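Local coordinates for uncharacterized protein (Bacteroides caccae, PDB 4L7A) that is of unknown function but is probably a zinc-dependent metallopeptidase of the peptidase MA clan, at residues R25-N30 / K64-V69; A15-K20 / K40-H45. All blocks are in the same frame, centred on the assembly; numbering follows the deposited sequence.

Interaction 1: R25-N30 / K64-V69; sequences RWLLEN and KLAKIV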
loop_
_atom_site.group_PDB
_atom_site.type_symbol
_atom_site.label_atom_id
_atom_site.label_comp_id
_atom_site.label_asym_id
_atom_site.label_seq_id
_atom_site.Cartn_x
_atom_site.Cartn_y
_atom_site.Cartn_z
ATOM N N ARG A 25 -9.749 -22.033 4.186
ATOM C CA ARG A 25 -10.398 -22.372 2.908
ATOM C C ARG A 25 -10.644 -21.083 2.114
ATOM O O ARG A 25 -10.321 -21.009 0.946
ATOM C CB ARG A 25 -11.708 -23.188 3.120
ATOM C CG ARG A 25 -11.914 -24.357 2.131
ATOM C CD ARG A 25 -13.295 -25.095 2.278
ATOM N NE ARG A 25 -14.384 -24.447 1.524
ATOM C CZ ARG A 25 -15.420 -23.797 2.060
ATOM N NH1 ARG A 25 -15.570 -23.710 3.368
ATOM N NH2 ARG A 25 -16.326 -23.262 1.279
ATOM N N TRP A 26 -11.194 -20.060 2.769
ATOM C CA TRP A 26 -11.476 -18.792 2.101
ATOM C C TRP A 26 -10.185 -18.155 1.561
ATOM O O TRP A 26 -10.188 -17.575 0.477
ATOM C CB TRP A 26 -12.208 -17.887 3.066
ATOM C CG TRP A 26 -12.679 -16.654 2.486
ATOM C CD1 TRP A 26 -13.918 -16.425 1.994
ATOM C CD2 TRP A 26 -11.921 -15.446 2.252
ATOM N NE1 TRP A 26 -14.002 -15.145 1.515
ATOM C CE2 TRP A 26 -12.806 -14.508 1.679
ATOM C CE3 TRP A 26 -10.606 -15.052 2.530
ATOM C CZ2 TRP A 26 -12.427 -13.210 1.346
ATOM C CZ3 TRP A 26 -10.218 -13.739 2.216
ATOM C CH2 TRP A 26 -11.130 -12.839 1.629
ATOM N N LEU A 27 -9.091 -18.256 2.315
ATOM C CA LEU A 27 -7.815 -17.667 1.890
ATOM C C LEU A 27 -7.261 -18.452 0.684
ATOM O O LEU A 27 -6.718 -17.858 -0.280
ATOM C CB LEU A 27 -6.805 -17.641 3.017
ATOM C CG LEU A 27 -7.205 -16.672 4.126
ATOM C CD1 LEU A 27 -6.365 -16.934 5.358
ATOM C CD2 LEU A 27 -7.028 -15.228 3.682
ATOM N N LEU A 28 -7.377 -19.767 0.722
ATOM C CA LEU A 28 -6.943 -20.554 -0.435
ATOM C C LEU A 28 -7.634 -20.035 -1.703
ATOM O O LEU A 28 -7.000 -19.793 -2.718
ATOM C CB LEU A 28 -7.272 -22.011 -0.211
ATOM C CG LEU A 28 -6.976 -23.009 -1.338
ATOM C CD1 LEU A 28 -5.506 -22.983 -1.714
ATOM C CD2 LEU A 28 -7.363 -24.450 -0.915
ATOM N N GLU A 29 -8.939 -19.816 -1.589
ATOM C CA GLU A 29 -9.757 -19.478 -2.729
ATOM C C GLU A 29 -9.632 -18.008 -3.143
ATOM O O GLU A 29 -9.749 -17.702 -4.302
ATOM C CB GLU A 29 -11.207 -19.915 -2.475
ATOM C CG GLU A 29 -11.318 -21.461 -2.253
ATOM C CD GLU A 29 -12.646 -21.935 -1.670
ATOM O OE1 GLU A 29 -13.554 -21.134 -1.382
ATOM O OE2 GLU A 29 -12.780 -23.144 -1.492
ATOM N N ASN A 30 -9.386 -17.109 -2.211
ATOM C CA ASN A 30 -9.361 -15.712 -2.560
ATOM C C ASN A 30 -7.967 -15.046 -2.690
ATOM O O ASN A 30 -7.893 -13.938 -3.168
ATOM C CB ASN A 30 -10.176 -14.893 -1.558
ATOM C CG ASN A 30 -11.662 -15.086 -1.722
ATOM O OD1 ASN A 30 -12.303 -14.349 -2.442
ATOM N ND2 ASN A 30 -12.197 -16.126 -1.106
ATOM N N LYS A 64 -11.699 -9.451 8.697
ATOM C CA LYS A 64 -12.121 -8.158 8.161
ATOM C C LYS A 64 -11.034 -7.589 7.308
ATOM O O LYS A 64 -11.293 -7.183 6.185
ATOM C CB LYS A 64 -12.449 -7.185 9.276
ATOM C CG LYS A 64 -13.676 -7.639 10.038
ATOM C CD LYS A 64 -14.201 -6.587 10.974
ATOM C CE LYS A 64 -15.197 -7.207 11.905
ATOM N NZ LYS A 64 -15.689 -6.142 12.764
ATOM N N LEU A 65 -9.807 -7.618 7.818
ATOM C CA LEU A 65 -8.667 -7.072 7.072
ATOM C C LEU A 65 -8.365 -7.829 5.783
ATOM O O LEU A 65 -8.085 -7.209 4.773
ATOM C CB LEU A 65 -7.419 -7.042 7.925
ATOM C CG LEU A 65 -7.424 -5.853 8.844
ATOM C CD1 LEU A 65 -6.358 -6.035 9.912
ATOM C CD2 LEU A 65 -7.119 -4.585 8.028
ATOM N N ALA A 66 -8.484 -9.162 5.797
ATOM C CA ALA A 66 -8.280 -9.907 4.571
ATOM C C ALA A 66 -9.281 -9.492 3.523
ATOM O O ALA A 66 -8.944 -9.425 2.348
ATOM C CB ALA A 66 -8.389 -11.366 4.813
ATOM N N LYS A 67 -10.492 -9.189 3.913
ATOM C CA LYS A 67 -11.516 -8.787 2.933
ATOM C C LYS A 67 -11.353 -7.322 2.485
ATOM O O LYS A 67 -11.633 -6.981 1.319
ATOM C CB LYS A 67 -12.931 -8.968 3.487
ATOM C CG LYS A 67 -13.319 -10.405 3.754
ATOM C CD LYS A 67 -14.812 -10.551 3.929
ATOM C CE LYS A 67 -15.230 -12.054 4.002
ATOM N NZ LYS A 67 -16.681 -12.119 4.213
ATOM N N ILE A 68 -10.941 -6.456 3.407
ATOM C CA ILE A 68 -10.720 -5.049 3.079
ATOM C C ILE A 68 -9.535 -4.903 2.107
ATOM O O ILE A 68 -9.597 -4.139 1.109
ATOM C CB ILE A 68 -10.551 -4.245 4.348
ATOM C CG1 ILE A 68 -11.914 -4.240 5.073
ATOM C CG2 ILE A 68 -10.122 -2.835 4.052
ATOM C CD1 ILE A 68 -11.901 -3.558 6.443
ATOM N N VAL A 69 -8.457 -5.605 2.414
ATOM C CA VAL A 69 -7.232 -5.581 1.583
ATOM C C VAL A 69 -7.507 -6.070 0.150
ATOM O O VAL A 69 -7.020 -5.492 -0.832
ATOM C CB VAL A 69 -6.145 -6.402 2.250
ATOM C CG1 VAL A 69 -4.953 -6.606 1.364
ATOM C CG2 VAL A 69 -5.668 -5.681 3.518
#
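Trp26 reaches from helix 17-35 to helix 59-81 with the six-membered half of its indole leading, and Ala66 and Lys67 receive it. The side chain of Lys67 runs obliquely to the ring: its CG lies 3.8 Å from Trp26 CZ2, and its CE, further along the extended chain, is still 4.0 Å from Trp26 CZ2. The methyl of Ala66 meets the indole two atoms further round the six-membered ring, beyond CH2, CB to CZ3 at 4.0 Å. The indole is carried into the gap because Trp26 CG stands anti to its own backbone N (chi1 -173°). A small alanine suits the facing position, since the segment axes stay 11.8 Å apart and the large ring fills the interval. Leu27 adds its CD2, which sits at the indole edge in the ring plane and also touches Ala66 CB at 4.2 Å. Over one face of the indole, offset toward the rim, lies Asn30 ND2, 3.2 Å above the plane; this amide donates to Trp26 O, which also accepts from Asn30 N, so two bonds grip that carbonyl. Lys67 packs its methylenes here while its ammonium bonds to the carbonyls of Asp266, His269 and Ile270. The two helix segments run nearly parallel, at 12°. Phe39 of strand 38-40 touches both Leu27 and Ala66, Tyr271 of the C-terminal tail meets Trp26 edge-to-face, and helix 131-153 packs against Leu65 and Val69.

Interaction 2: A15-K20 / K40-H45; sequences ASEKEK and KYRMEH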
loop_
_atom_site.group_PDB
_atom_site.type_symbol
_atom_site.label_atom_id
_atom_site.label_comp_id
_atom_site.label_asym_id
_atom_site.label_seq_id
_atom_site.Cartn_x
_atom_site.Cartn_y
_atom_site.Cartn_z
ATOM N N ALA A 15 -11.522 -17.949 18.182
ATOM C CA ALA A 15 -12.056 -18.731 17.100
ATOM C C ALA A 15 -11.954 -20.216 17.397
ATOM O O ALA A 15 -10.998 -20.658 18.017
ATOM C CB ALA A 15 -11.327 -18.400 15.858
ATOM N N SER A 16 -12.911 -20.986 16.905
ATOM C CA SER A 16 -12.867 -22.459 16.996
ATOM C C SER A 16 -11.990 -23.011 15.874
ATOM O O SER A 16 -11.700 -22.302 14.901
ATOM C CB SER A 16 -14.289 -23.029 16.843
ATOM O OG SER A 16 -14.812 -22.751 15.552
ATOM N N GLU A 17 -11.628 -24.283 15.939
ATOM C CA GLU A 17 -10.867 -24.899 14.840
ATOM C C GLU A 17 -11.651 -24.900 13.530
ATOM O O GLU A 17 -11.070 -24.754 12.454
ATOM C CB GLU A 17 -10.467 -26.315 15.181
ATOM C CG GLU A 17 -9.504 -26.411 16.337
ATOM C CD GLU A 17 -8.217 -25.592 16.105
ATOM O OE1 GLU A 17 -7.667 -25.563 14.959
ATOM O OE2 GLU A 17 -7.782 -24.968 17.099
ATOM N N LYS A 18 -12.961 -25.072 13.628
ATOM C CA LYS A 18 -13.831 -25.072 12.438
ATOM C C LYS A 18 -13.826 -23.719 11.721
ATOM O O LYS A 18 -13.734 -23.666 10.498
ATOM C CB LYS A 18 -15.257 -25.436 12.854
ATOM C CG LYS A 18 -16.191 -25.832 11.697
ATOM C CD LYS A 18 -17.307 -26.747 12.198
ATOM C CE LYS A 18 -16.768 -28.094 12.764
ATOM N NZ LYS A 18 -17.814 -29.163 12.894
ATOM N N GLU A 19 -13.905 -22.645 12.501
ATOM C CA GLU A 19 -13.857 -21.261 11.993
ATOM C C GLU A 19 -12.500 -20.987 11.323
ATOM O O GLU A 19 -12.452 -20.470 10.218
ATOM C CB GLU A 19 -14.158 -20.267 13.133
ATOM C CG GLU A 19 -15.665 -20.277 13.552
ATOM C CD GLU A 19 -15.984 -19.533 14.854
ATOM O OE1 GLU A 19 -15.089 -19.329 15.688
ATOM O OE2 GLU A 19 -17.172 -19.220 15.096
ATOM N N LYS A 20 -11.407 -21.404 11.961
ATOM C CA LYS A 20 -10.077 -21.239 11.376
ATOM C C LYS A 20 -9.885 -22.027 10.108
ATOM O O LYS A 20 -9.237 -21.527 9.199
ATOM C CB LYS A 20 -8.975 -21.652 12.332
ATOM C CG LYS A 20 -8.931 -20.789 13.539
ATOM C CD LYS A 20 -7.890 -21.326 14.453
ATOM C CE LYS A 20 -7.953 -20.669 15.774
ATOM N NZ LYS A 20 -6.938 -21.312 16.625
ATOM N N LYS A 40 -1.045 -15.038 5.932
ATOM C CA LYS A 40 -0.929 -15.775 7.190
ATOM C C LYS A 40 -1.471 -14.977 8.377
ATOM O O LYS A 40 -1.143 -13.797 8.551
ATOM C CB LYS A 40 0.521 -16.144 7.449
ATOM C CG LYS A 40 1.166 -16.973 6.359
ATOM C CD LYS A 40 2.406 -17.646 6.887
ATOM C CE LYS A 40 3.189 -18.335 5.790
ATOM N NZ LYS A 40 4.454 -18.854 6.353
ATOM N N TYR A 41 -2.324 -15.617 9.168
ATOM C CA TYR A 41 -2.836 -15.014 10.381
ATOM C C TYR A 41 -2.530 -15.827 11.603
ATOM O O TYR A 41 -2.523 -15.278 12.706
ATOM C CB TYR A 41 -4.319 -14.777 10.285
ATOM C CG TYR A 41 -5.111 -16.026 10.270
ATOM C CD1 TYR A 41 -5.256 -16.755 9.105
ATOM C CD2 TYR A 41 -5.710 -16.490 11.424
ATOM C CE1 TYR A 41 -5.988 -17.951 9.094
ATOM C CE2 TYR A 41 -6.420 -17.681 11.433
ATOM C CZ TYR A 41 -6.574 -18.394 10.249
ATOM O OH TYR A 41 -7.256 -19.563 10.279
ATOM N N ARG A 42 -2.255 -17.115 11.427
ATOM C CA ARG A 42 -2.017 -18.004 12.562
ATOM C C ARG A 42 -0.648 -17.666 13.129
ATOM O O ARG A 42 0.357 -17.684 12.409
ATOM C CB ARG A 42 -2.086 -19.469 12.138
ATOM C CG ARG A 42 -3.494 -20.021 11.758
ATOM C CD ARG A 42 -3.313 -21.336 10.969
ATOM N NE ARG A 42 -4.541 -22.043 10.615
ATOM C CZ ARG A 42 -5.221 -22.806 11.435
ATOM N NH1 ARG A 42 -4.841 -22.951 12.692
ATOM N NH2 ARG A 42 -6.325 -23.394 11.022
HETATM N N MSE A 43 -0.612 -17.406 14.423
HETATM C CA MSE A 43 0.633 -17.036 15.108
HETATM C C MSE A 43 1.713 -18.126 15.113
HETATM O O MSE A 43 2.918 -17.836 15.014
HETATM C CB MSE A 43 0.319 -16.643 16.542
HETATM C CG MSE A 43 -0.521 -15.372 16.627
HETATM SE SE MSE A 43 -1.236 -15.077 18.416
HETATM C CE MSE A 43 -2.978 -16.028 18.256
ATOM N N GLU A 44 1.265 -19.366 15.222
ATOM C CA GLU A 44 2.130 -20.532 15.147
ATOM C C GLU A 44 2.899 -20.638 13.832
ATOM O O GLU A 44 3.935 -21.257 13.816
ATOM C CB GLU A 44 1.273 -21.806 15.353
ATOM C CG GLU A 44 0.258 -22.072 14.203
ATOM C CD GLU A 44 -1.115 -22.561 14.655
ATOM O OE1 GLU A 44 -1.189 -23.611 15.324
ATOM O OE2 GLU A 44 -2.140 -21.932 14.311
ATOM N N HIS A 45 2.405 -20.058 12.732
ATOM C CA HIS A 45 3.114 -20.099 11.412
ATOM C C HIS A 45 3.927 -18.865 11.067
ATOM O O HIS A 45 4.529 -18.806 9.999
ATOM C CB HIS A 45 2.140 -20.325 10.243
ATOM C CG HIS A 45 1.353 -21.587 10.365
ATOM N ND1 HIS A 45 0.265 -21.866 9.570
ATOM C CD2 HIS A 45 1.474 -22.626 11.224
ATOM C CE1 HIS A 45 -0.250 -23.029 9.930
ATOM N NE2 HIS A 45 0.454 -23.500 10.945
HETATM O O HOH W 1 -8.103 -25.325 12.523
#
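Lys20 lays its aliphatic chain against the guanidinium of Arg42, with CG over one face and CB 3.4 Å from Arg42 NH2. The same CB is 3.4 Å from Tyr41 OH, so the first methylene of the lysine serves both Tyr41 and Arg42, in the loop after strand 38-40. A long side chain suits this place: Lys20 CG lies anti to the carbonyl carbon (chi1 -64°) and the chain runs on extended, which brings its methylenes alongside the flat cation and takes its ammonium onward, to a long salt bridge with Glu17 OE2 (3.8 Å). Tyr41 brings its hydroxyl within 3.0 Å of Lys20 O, near the ring plane, and this OH is hydrogen-bonded to Asp24 one turn further along the helix. Asp24 also forms a salt bridge with Arg42 NH2. At the guanidinium edge, Glu44 OE2 lies in plane and takes a weak bond from NH1 at 3.3 Å, while a water, also in plane, accepts from NH2 at 3.0 Å and donates to Glu17 O and OE1. Replacing Arg42 by a leucine would probably leave Asp24 and Glu44 without their cationic partner and break the water bridge to Glu17. The contact is partly exposed, and the carboxylates of Glu17, Asp24 and Glu44 near its two cations probably offset the nearness of Lys20 NZ to Arg42 NH1.

From the N terminus, segment 15-20 spans the N-cap and first turn of helix 17-35, and its partner is 40-45, beyond the rest of the helix and the short strand 38-40; interaction 2 thus folds the loop after that strand back onto the helix start. Segment 25-30, further along the same helix, waits for 64-69 on helix 59-81, and interaction 1 closes that longer excursion. Because 25-30 falls between 15-20 and 40-45, while 64-69 comes after both, the two closures cross. Their centres are 13 Å apart, and they join directly where Leu27 CD1 packs on Tyr41 CE1 at 3.9 Å. Helix 17-35 is thereby tied to both the sheet-edge loop and helix 59-81.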